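Phenol hydroxylase component phN (Pseudomonas stutzeri, PDB 3U52) is the diiron-bearing component of a phenol hydroxylase, in which a carboxylate-bridged pair of iron ions probably activates dioxygen to hydroxylate phenol. Local coordinates at residues D29-E37 against K117-R128; Y200-V208 against W291-Y299. All coordinates share one frame; numbering follows the deposited sequence.

Interaction 1 (D29-E37 against K117-R128); sequences DKKDIFPEE and KVGRQFSGAGAR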
loop_
_atom_site.group_PDB
_atom_site.type_symbol
_atom_site.label_atom_id
_atom_site.label_comp_id
_atom_site.label_asym_id
_atom_site.label_seq_id
_atom_site.Cartn_x
_atom_site.Cartn_y
_atom_site.Cartn_z
ATOM N N ASP A 29 -37.361 -27.648 19.855
ATOM C CA ASP A 29 -37.451 -26.810 21.043
ATOM C C ASP A 29 -36.362 -25.725 20.989
ATOM O O ASP A 29 -35.228 -26.014 20.672
ATOM C CB ASP A 29 -37.190 -27.661 22.293
ATOM C CG ASP A 29 -37.706 -27.005 23.551
ATOM O OD1 ASP A 29 -37.164 -25.963 23.967
ATOM O OD2 ASP A 29 -38.696 -27.521 24.122
ATOM N N LYS A 30 -36.718 -24.490 21.310
ATOM C CA LYS A 30 -35.767 -23.377 21.418
ATOM C C LYS A 30 -34.601 -23.728 22.389
ATOM O O LYS A 30 -33.435 -23.329 22.185
ATOM C CB LYS A 30 -36.539 -22.114 21.814
ATOM C CG LYS A 30 -35.807 -20.788 21.628
ATOM C CD LYS A 30 -36.799 -19.640 21.425
ATOM C CE LYS A 30 -36.105 -18.287 21.190
ATOM N NZ LYS A 30 -35.659 -18.040 19.750
ATOM N N LYS A 31 -34.899 -24.527 23.416
ATOM C CA LYS A 31 -33.897 -24.896 24.409
ATOM C C LYS A 31 -32.937 -25.952 23.891
ATOM O O LYS A 31 -31.886 -26.177 24.499
ATOM C CB LYS A 31 -34.533 -25.359 25.734
ATOM C CG LYS A 31 -35.179 -24.243 26.533
ATOM C CD LYS A 31 -34.162 -23.154 26.954
ATOM C CE LYS A 31 -34.809 -21.774 27.037
ATOM N NZ LYS A 31 -33.797 -20.680 27.260
ATOM N N ASP A 32 -33.302 -26.625 22.795
ATOM C CA ASP A 32 -32.402 -27.596 22.167
ATOM C C ASP A 32 -31.536 -26.877 21.133
ATOM O O ASP A 32 -30.411 -27.280 20.888
ATOM C CB ASP A 32 -33.181 -28.736 21.495
ATOM C CG ASP A 32 -33.711 -29.769 22.509
ATOM O OD1 ASP A 32 -33.094 -29.931 23.585
ATOM O OD2 ASP A 32 -34.761 -30.397 22.243
ATOM N N ILE A 33 -32.094 -25.872 20.485
ATOM C CA ILE A 33 -31.345 -25.107 19.484
ATOM C C ILE A 33 -30.342 -24.156 20.221
ATOM O O ILE A 33 -29.210 -23.977 19.758
ATOM C CB ILE A 33 -32.296 -24.322 18.599
ATOM C CG1 ILE A 33 -33.138 -25.266 17.744
ATOM C CG2 ILE A 33 -31.503 -23.357 17.665
ATOM C CD1 ILE A 33 -34.240 -24.612 17.079
ATOM N N PHE A 34 -30.753 -23.607 21.378
ATOM C CA PHE A 34 -29.922 -22.719 22.257
ATOM C C PHE A 34 -29.772 -23.232 23.699
ATOM O O PHE A 34 -30.352 -22.660 24.606
ATOM C CB PHE A 34 -30.494 -21.296 22.274
ATOM C CG PHE A 34 -30.658 -20.708 20.910
ATOM C CD1 PHE A 34 -31.918 -20.593 20.353
ATOM C CD2 PHE A 34 -29.536 -20.261 20.165
ATOM C CE1 PHE A 34 -32.068 -20.027 19.070
ATOM C CE2 PHE A 34 -29.690 -19.724 18.910
ATOM C CZ PHE A 34 -30.945 -19.613 18.356
ATOM N N PRO A 35 -28.999 -24.317 23.900
ATOM C CA PRO A 35 -28.920 -25.036 25.167
ATOM C C PRO A 35 -28.006 -24.402 26.199
ATOM O O PRO A 35 -28.050 -24.805 27.354
ATOM C CB PRO A 35 -28.342 -26.403 24.745
ATOM C CG PRO A 35 -27.424 -26.023 23.524
ATOM C CD PRO A 35 -28.180 -24.939 22.836
ATOM N N GLU A 36 -27.229 -23.381 25.819
ATOM C CA GLU A 36 -26.163 -22.887 26.725
ATOM C C GLU A 36 -26.500 -21.603 27.454
ATOM O O GLU A 36 -25.701 -21.086 28.221
ATOM C CB GLU A 36 -24.849 -22.676 25.972
ATOM C CG GLU A 36 -24.223 -23.916 25.443
ATOM C CD GLU A 36 -22.852 -23.645 24.876
ATOM O OE1 GLU A 36 -22.278 -22.542 25.133
ATOM O OE2 GLU A 36 -22.331 -24.550 24.198
ATOM N N GLU A 37 -27.686 -21.078 27.266
ATOM C CA GLU A 37 -27.903 -19.731 27.806
ATOM C C GLU A 37 -28.687 -19.615 29.111
ATOM O O GLU A 37 -29.093 -18.510 29.505
ATOM C CB GLU A 37 -28.395 -18.762 26.720
ATOM C CG GLU A 37 -29.641 -19.124 26.025
ATOM C CD GLU A 37 -30.089 -18.037 25.029
ATOM O OE1 GLU A 37 -29.307 -17.104 24.702
ATOM O OE2 GLU A 37 -31.244 -18.122 24.573
ATOM N N LYS A 117 -18.052 -19.506 18.311
ATOM C CA LYS A 117 -18.956 -20.317 19.102
ATOM C C LYS A 117 -20.048 -19.521 19.782
ATOM O O LYS A 117 -21.195 -19.939 19.775
ATOM C CB LYS A 117 -18.184 -21.199 20.090
ATOM C CG LYS A 117 -19.104 -21.818 21.207
ATOM C CD LYS A 117 -18.441 -22.992 21.885
ATOM C CE LYS A 117 -19.422 -23.576 22.947
ATOM N NZ LYS A 117 -20.265 -24.653 22.297
ATOM N N VAL A 118 -19.727 -18.360 20.362
ATOM C CA VAL A 118 -20.736 -17.564 21.064
ATOM C C VAL A 118 -21.735 -16.886 20.070
ATOM O O VAL A 118 -22.931 -16.678 20.373
ATOM C CB VAL A 118 -19.977 -16.594 22.076
ATOM C CG1 VAL A 118 -19.673 -15.246 21.440
ATOM C CG2 VAL A 118 -20.724 -16.449 23.383
ATOM N N GLY A 119 -21.269 -16.583 18.861
ATOM C CA GLY A 119 -22.157 -16.157 17.751
ATOM C C GLY A 119 -23.090 -17.250 17.185
ATOM O O GLY A 119 -23.859 -16.992 16.246
ATOM N N ARG A 120 -23.014 -18.468 17.746
ATOM C CA ARG A 120 -24.057 -19.507 17.605
ATOM C C ARG A 120 -24.989 -19.659 18.861
ATOM O O ARG A 120 -26.132 -20.096 18.733
ATOM C CB ARG A 120 -23.401 -20.855 17.247
ATOM C CG ARG A 120 -24.342 -22.063 17.314
ATOM C CD ARG A 120 -25.409 -22.009 16.181
ATOM N NE ARG A 120 -26.309 -23.164 16.233
ATOM C CZ ARG A 120 -27.276 -23.332 17.126
ATOM N NH1 ARG A 120 -27.555 -22.396 18.066
ATOM N NH2 ARG A 120 -27.990 -24.453 17.054
ATOM N N GLN A 121 -24.531 -19.309 20.059
ATOM C CA GLN A 121 -25.261 -19.720 21.295
ATOM C C GLN A 121 -26.394 -18.862 21.751
ATOM O O GLN A 121 -27.231 -19.362 22.502
ATOM C CB GLN A 121 -24.346 -19.884 22.515
ATOM C CG GLN A 121 -23.230 -20.854 22.371
ATOM C CD GLN A 121 -23.621 -22.143 21.744
ATOM O OE1 GLN A 121 -24.601 -22.849 22.167
ATOM N NE2 GLN A 121 -22.855 -22.504 20.716
ATOM N N PHE A 122 -26.392 -17.575 21.362
ATOM C CA PHE A 122 -27.366 -16.594 21.861
ATOM C C PHE A 122 -28.622 -16.663 21.027
ATOM O O PHE A 122 -28.524 -16.750 19.788
ATOM C CB PHE A 122 -26.807 -15.157 21.813
ATOM C CG PHE A 122 -25.692 -14.921 22.764
ATOM C CD1 PHE A 122 -25.835 -15.276 24.113
ATOM C CD2 PHE A 122 -24.516 -14.344 22.343
ATOM C CE1 PHE A 122 -24.845 -15.065 25.034
ATOM C CE2 PHE A 122 -23.483 -14.143 23.257
ATOM C CZ PHE A 122 -23.650 -14.513 24.621
ATOM N N SER A 123 -29.784 -16.630 21.671
ATOM C CA SER A 123 -31.017 -16.685 20.932
ATOM C C SER A 123 -31.363 -15.365 20.340
ATOM O O SER A 123 -32.280 -15.289 19.521
ATOM C CB SER A 123 -32.205 -17.242 21.743
ATOM O OG SER A 123 -32.427 -16.541 22.965
ATOM N N GLY A 124 -30.644 -14.308 20.717
ATOM C CA GLY A 124 -30.933 -13.000 20.109
ATOM C C GLY A 124 -30.156 -12.823 18.817
ATOM O O GLY A 124 -28.914 -12.844 18.834
ATOM N N ALA A 125 -30.873 -12.650 17.702
ATOM C CA ALA A 125 -30.253 -12.651 16.373
ATOM C C ALA A 125 -29.287 -11.494 16.271
ATOM O O ALA A 125 -28.241 -11.619 15.661
ATOM C CB ALA A 125 -31.301 -12.579 15.254
ATOM N N GLY A 126 -29.658 -10.398 16.903
ATOM C CA GLY A 126 -28.879 -9.143 16.959
ATOM C C GLY A 126 -27.528 -9.344 17.619
ATOM O O GLY A 126 -26.495 -8.984 17.039
ATOM N N ALA A 127 -27.521 -9.923 18.814
ATOM C CA ALA A 127 -26.263 -10.309 19.492
ATOM C C ALA A 127 -25.387 -11.307 18.683
ATOM O O ALA A 127 -24.146 -11.184 18.673
ATOM C CB ALA A 127 -26.514 -10.799 20.883
ATOM N N ARG A 128 -26.002 -12.276 18.007
ATOM C CA ARG A 128 -25.247 -13.258 17.179
ATOM C C ARG A 128 -24.468 -12.605 16.042
ATOM O O ARG A 128 -23.299 -12.932 15.808
ATOM C CB ARG A 128 -26.178 -14.313 16.540
ATOM C CG ARG A 128 -26.822 -15.317 17.595
ATOM C CD ARG A 128 -27.221 -16.660 16.962
ATOM N NE ARG A 128 -28.189 -16.452 15.876
ATOM C CZ ARG A 128 -29.513 -16.329 16.054
ATOM N NH1 ARG A 128 -30.328 -16.126 15.014
ATOM N NH2 ARG A 128 -30.036 -16.446 17.270
HETATM O O HOH W 1 -27.046 -21.653 23.498
#

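Interaction 2 (Y200-V208 against W291-Y299); sequences YVLTNLLFV and WSEAWEVYY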
loop_
_atom_site.group_PDB
_atom_site.type_symbol
_atom_site.label_atom_id
_atom_site.label_comp_id
_atom_site.label_asym_id
_atom_site.label_seq_id
_atom_site.Cartn_x
_atom_site.Cartn_y
_atom_site.Cartn_z
ATOM N N TYR A 200 -13.111 -3.549 26.370
ATOM C CA TYR A 200 -13.588 -2.237 26.667
ATOM C C TYR A 200 -12.796 -1.597 27.804
ATOM O O TYR A 200 -12.189 -0.541 27.620
ATOM C CB TYR A 200 -15.100 -2.228 26.943
ATOM C CG TYR A 200 -15.606 -0.832 27.121
ATOM C CD1 TYR A 200 -15.862 -0.320 28.372
ATOM C CD2 TYR A 200 -15.776 -0.000 26.020
ATOM C CE1 TYR A 200 -16.290 1.022 28.530
ATOM C CE2 TYR A 200 -16.186 1.293 26.156
ATOM C CZ TYR A 200 -16.453 1.811 27.412
ATOM O OH TYR A 200 -16.900 3.134 27.525
ATOM N N VAL A 201 -12.806 -2.206 28.971
ATOM C CA VAL A 201 -12.139 -1.635 30.110
ATOM C C VAL A 201 -10.585 -1.576 30.006
ATOM O O VAL A 201 -9.992 -0.527 30.293
ATOM C CB VAL A 201 -12.570 -2.306 31.416
ATOM C CG1 VAL A 201 -11.832 -1.651 32.622
ATOM C CG2 VAL A 201 -14.075 -2.135 31.586
ATOM N N LEU A 202 -9.947 -2.683 29.604
ATOM C CA LEU A 202 -8.490 -2.841 29.733
ATOM C C LEU A 202 -7.764 -2.770 28.395
ATOM O O LEU A 202 -6.533 -2.808 28.347
ATOM C CB LEU A 202 -8.172 -4.156 30.467
ATOM C CG LEU A 202 -8.671 -4.180 31.935
ATOM C CD1 LEU A 202 -8.487 -5.565 32.590
ATOM C CD2 LEU A 202 -7.977 -3.087 32.800
ATOM N N THR A 203 -8.536 -2.653 27.318
ATOM C CA THR A 203 -8.015 -2.628 25.932
ATOM C C THR A 203 -6.820 -1.697 25.648
ATOM O O THR A 203 -5.811 -2.098 25.065
ATOM C CB THR A 203 -9.151 -2.376 24.885
ATOM O OG1 THR A 203 -8.595 -2.582 23.595
ATOM C CG2 THR A 203 -9.743 -0.950 24.974
ATOM N N ASN A 204 -6.931 -0.462 26.083
ATOM C CA ASN A 204 -5.875 0.532 25.880
ATOM C C ASN A 204 -4.549 0.192 26.562
ATOM O O ASN A 204 -3.480 0.635 26.110
ATOM C CB ASN A 204 -6.370 1.905 26.352
ATOM C CG ASN A 204 -7.310 2.583 25.329
ATOM O OD1 ASN A 204 -7.134 2.446 24.111
ATOM N ND2 ASN A 204 -8.292 3.310 25.827
ATOM N N LEU A 205 -4.617 -0.534 27.672
ATOM C CA LEU A 205 -3.389 -0.977 28.357
ATOM C C LEU A 205 -2.576 -2.002 27.584
ATOM O O LEU A 205 -1.374 -2.146 27.823
ATOM C CB LEU A 205 -3.684 -1.475 29.772
ATOM C CG LEU A 205 -4.253 -0.346 30.634
ATOM C CD1 LEU A 205 -5.151 -0.793 31.776
ATOM C CD2 LEU A 205 -3.113 0.475 31.141
ATOM N N LEU A 206 -3.242 -2.735 26.689
ATOM C CA LEU A 206 -2.589 -3.699 25.815
ATOM C C LEU A 206 -2.183 -3.013 24.509
ATOM O O LEU A 206 -1.024 -3.046 24.122
ATOM C CB LEU A 206 -3.535 -4.880 25.534
ATOM C CG LEU A 206 -2.971 -6.293 25.180
ATOM C CD1 LEU A 206 -1.510 -6.267 24.708
ATOM C CD2 LEU A 206 -3.136 -7.316 26.340
ATOM N N PHE A 207 -3.138 -2.347 23.873
ATOM C CA PHE A 207 -2.990 -1.758 22.541
ATOM C C PHE A 207 -2.034 -0.574 22.482
ATOM O O PHE A 207 -1.126 -0.550 21.644
ATOM C CB PHE A 207 -4.379 -1.298 22.049
ATOM C CG PHE A 207 -4.448 -0.941 20.575
ATOM C CD1 PHE A 207 -4.196 0.364 20.143
ATOM C CD2 PHE A 207 -4.811 -1.909 19.631
ATOM C CE1 PHE A 207 -4.261 0.682 18.782
ATOM C CE2 PHE A 207 -4.880 -1.603 18.270
ATOM C CZ PHE A 207 -4.608 -0.311 17.842
ATOM N N VAL A 208 -2.281 0.442 23.307
ATOM C CA VAL A 208 -1.464 1.663 23.249
ATOM C C VAL A 208 0.069 1.408 23.451
ATOM O O VAL A 208 0.880 1.862 22.637
ATOM C CB VAL A 208 -2.003 2.791 24.165
ATOM C CG1 VAL A 208 -1.228 4.070 23.915
ATOM C CG2 VAL A 208 -3.543 3.057 23.911
ATOM N N TRP A 291 4.551 2.441 32.835
ATOM C CA TRP A 291 3.363 1.657 33.192
ATOM C C TRP A 291 2.513 2.430 34.186
ATOM O O TRP A 291 1.280 2.463 34.111
ATOM C CB TRP A 291 3.758 0.317 33.819
ATOM C CG TRP A 291 2.568 -0.373 34.460
ATOM C CD1 TRP A 291 2.310 -0.489 35.771
ATOM C CD2 TRP A 291 1.488 -1.032 33.770
ATOM N NE1 TRP A 291 1.121 -1.180 35.972
ATOM C CE2 TRP A 291 0.606 -1.529 34.750
ATOM C CE3 TRP A 291 1.181 -1.236 32.417
ATOM C CZ2 TRP A 291 -0.563 -2.241 34.420
ATOM C CZ3 TRP A 291 0.033 -1.945 32.088
ATOM C CH2 TRP A 291 -0.819 -2.442 33.081
ATOM N N SER A 292 3.163 3.084 35.135
ATOM C CA SER A 292 2.430 3.802 36.157
ATOM C C SER A 292 1.511 4.926 35.515
ATOM O O SER A 292 0.310 5.073 35.836
ATOM C CB SER A 292 3.473 4.386 37.112
ATOM O OG SER A 292 2.808 5.209 38.034
ATOM N N GLU A 293 2.053 5.658 34.545
ATOM C CA GLU A 293 1.282 6.674 33.822
ATOM C C GLU A 293 0.162 6.067 32.974
ATOM O O GLU A 293 -0.912 6.654 32.891
ATOM C CB GLU A 293 2.199 7.499 32.890
ATOM C CG GLU A 293 3.060 8.567 33.606
ATOM C CD GLU A 293 4.227 9.088 32.763
ATOM O OE1 GLU A 293 4.645 8.425 31.780
ATOM O OE2 GLU A 293 4.735 10.194 33.092
ATOM N N ALA A 294 0.439 4.968 32.261
ATOM C CA ALA A 294 -0.589 4.254 31.499
ATOM C C ALA A 294 -1.731 3.736 32.388
ATOM O O ALA A 294 -2.912 3.903 32.059
ATOM C CB ALA A 294 0.058 3.086 30.703
ATOM N N TRP A 295 -1.399 3.110 33.514
ATOM C CA TRP A 295 -2.426 2.652 34.457
ATOM C C TRP A 295 -3.312 3.797 34.967
ATOM O O TRP A 295 -4.556 3.683 35.044
ATOM C CB TRP A 295 -1.818 1.932 35.683
ATOM C CG TRP A 295 -2.871 1.293 36.513
ATOM C CD1 TRP A 295 -3.379 1.761 37.726
ATOM C CD2 TRP A 295 -3.578 0.065 36.240
ATOM N NE1 TRP A 295 -4.363 0.887 38.193
ATOM C CE2 TRP A 295 -4.508 -0.141 37.306
ATOM C CE3 TRP A 295 -3.538 -0.881 35.184
ATOM C CZ2 TRP A 295 -5.367 -1.266 37.352
ATOM C CZ3 TRP A 295 -4.432 -1.991 35.226
ATOM C CH2 TRP A 295 -5.320 -2.162 36.303
ATOM N N GLU A 296 -2.653 4.879 35.365
ATOM C CA GLU A 296 -3.321 6.041 35.893
ATOM C C GLU A 296 -4.307 6.690 34.901
ATOM O O GLU A 296 -5.422 7.099 35.270
ATOM C CB GLU A 296 -2.236 7.018 36.292
ATOM C CG GLU A 296 -2.706 8.083 37.241
ATOM C CD GLU A 296 -1.529 8.843 37.872
ATOM O OE1 GLU A 296 -1.665 10.083 38.003
ATOM O OE2 GLU A 296 -0.479 8.211 38.198
ATOM N N VAL A 297 -3.915 6.788 33.641
ATOM C CA VAL A 297 -4.788 7.376 32.640
ATOM C C VAL A 297 -5.853 6.400 32.172
ATOM O O VAL A 297 -7.038 6.715 32.162
ATOM C CB VAL A 297 -3.944 7.895 31.445
ATOM C CG1 VAL A 297 -4.854 8.415 30.288
ATOM C CG2 VAL A 297 -2.992 8.977 31.964
ATOM N N TYR A 298 -5.447 5.200 31.788
ATOM C CA TYR A 298 -6.376 4.308 31.133
ATOM C C TYR A 298 -7.278 3.575 32.101
ATOM O O TYR A 298 -8.411 3.280 31.765
ATOM C CB TYR A 298 -5.656 3.349 30.177
ATOM C CG TYR A 298 -4.994 4.128 29.085
ATOM C CD1 TYR A 298 -3.615 4.199 28.997
ATOM C CD2 TYR A 298 -5.758 4.838 28.160
ATOM C CE1 TYR A 298 -3.010 4.946 27.994
ATOM C CE2 TYR A 298 -5.171 5.588 27.165
ATOM C CZ TYR A 298 -3.801 5.642 27.084
ATOM O OH TYR A 298 -3.205 6.393 26.081
ATOM N N TYR A 299 -6.794 3.273 33.291
ATOM C CA TYR A 299 -7.662 2.616 34.226
ATOM C C TYR A 299 -8.142 3.587 35.268
ATOM O O TYR A 299 -9.354 3.700 35.466
ATOM C CB TYR A 299 -7.040 1.364 34.912
ATOM C CG TYR A 299 -8.059 0.767 35.860
ATOM C CD1 TYR A 299 -8.023 1.053 37.236
ATOM C CD2 TYR A 299 -9.131 0.001 35.363
ATOM C CE1 TYR A 299 -9.015 0.587 38.091
ATOM C CE2 TYR A 299 -10.116 -0.462 36.211
ATOM C CZ TYR A 299 -10.067 -0.161 37.556
ATOM O OH TYR A 299 -11.060 -0.696 38.380
HETATM O O HOH W 2 -10.747 1.716 31.667
HETATM O O HOH W 3 -9.042 3.705 28.598
#

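Interaction 1 (D29-E37 against K117-R128)
The chain leaving the short helix 30-33 runs against the break between helices 105-121 and 125-155, the backbones coming nearest where F34 CA lies 5.6 Å from Q121 CA. NH1 and NH2 of R120 both donate to I33 O, at 2.8 Å and 3.0 Å, through bent bonds close to the guanidinium plane. The F34 ring is sandwiched: S123 CA makes a CH-pi contact over one face, 3.7 Å from the centroid of the ring, while I33 CG2 covers the opposite face toward the rim. E37 receives the hydroxyl and the backbone N-H of S123, OG reaching OE2 on its syn lone pair at 2.5 Å and N meeting OE1 from above the carboxylate plane. E36 stacks its carboxylate on the Q121 amide, the planes 17° apart, and its straight chain (chi2 -173°) carries OE2 out to a salt bridge with K117 NZ at 2.8 Å. One water accepts from E36 N and donates to both Q121 O and Q121 OE1. R128 NH2 in turn holds F122 O, tying the second helix back to the linker. Here the N-terminal arm is fastened to a helix-to-helix junction of the hydroxylase helical bundle, with F122 reaching toward a xenon pocket.

Interaction 2 (Y200-V208 against W291-Y299)
Helices 187-216 and 291-310 pack here in a mostly apolar, buried contact near the middle of the chain, their short segments running roughly antiparallel at 150° with axes 9.0 Å apart. L205 is the central knob, set in a hole formed by W291, A294, W295 and Y298. Its CG, anti to the carbonyl carbon (chi1 -63°), directs both methyls into this hole: CD1 lies 3.7 Å from W295 CZ3, while CD2 reaches A294 O at 3.6 Å and also touches W291 CZ3. The Y298 side chain runs antiparallel to that of L205, its CB against L205 CG and CD2. L205 thus makes a single knob-into-hole contact in the helical bundle of the diiron hydroxylases; helix 187-216 also supplies the iron ligand E199. Directly after E199 this helix widens into a pi-type turn at 200-202 and kinks where N204 N and L205 N lack a bond to the turn before; L205 O is buried without a partner. Beyond its CB, the Y298 ring runs along helix 187-216 from N204 to V208. N204 CB approaches its CD2 at 3.5 Å, the amide and ring planes 50° apart, and V208 CG1 lies 3.7 Å from Y298 OH. With an alanine in place of Y298, N204 CB and the V208 methyls would probably lose the ring they pack against, opening a gap between the helices. Two waters join the helices through Y298 O: one donates to it and to V201 O, the other accepts from N204 ND2 at 2.9 Å and donates to Y298 O over a longer bond. V201 CG1 comes to the edge of the Y299 ring, which L202 CD2 also touches. W295 NE1 is held by N325 and Y299 OH by Q321, outside this interface.

Interactions 1 and 2 follow one another along the chain, the first closing before the second opens; their centres lie 33 Å apart and their nearest atoms about 14 Å. Interaction 1 is peripheral, 27 Å from the centre of the chain; interaction 2 lies 12 Å from it. Both are within reach of the chain of another protein, interaction 1 more extensively. Helix 187-216 connects them: its early residues P187, F188 and L191 meet side chains of interaction 1, and its middle forms one side of interaction 2, directly after the iron ligand E199. Helix 105-121, ending in interaction 1, carries E108, and helix 125-155, starting there, E138 and H141. Both contacts thus involve helices that supply the diiron site.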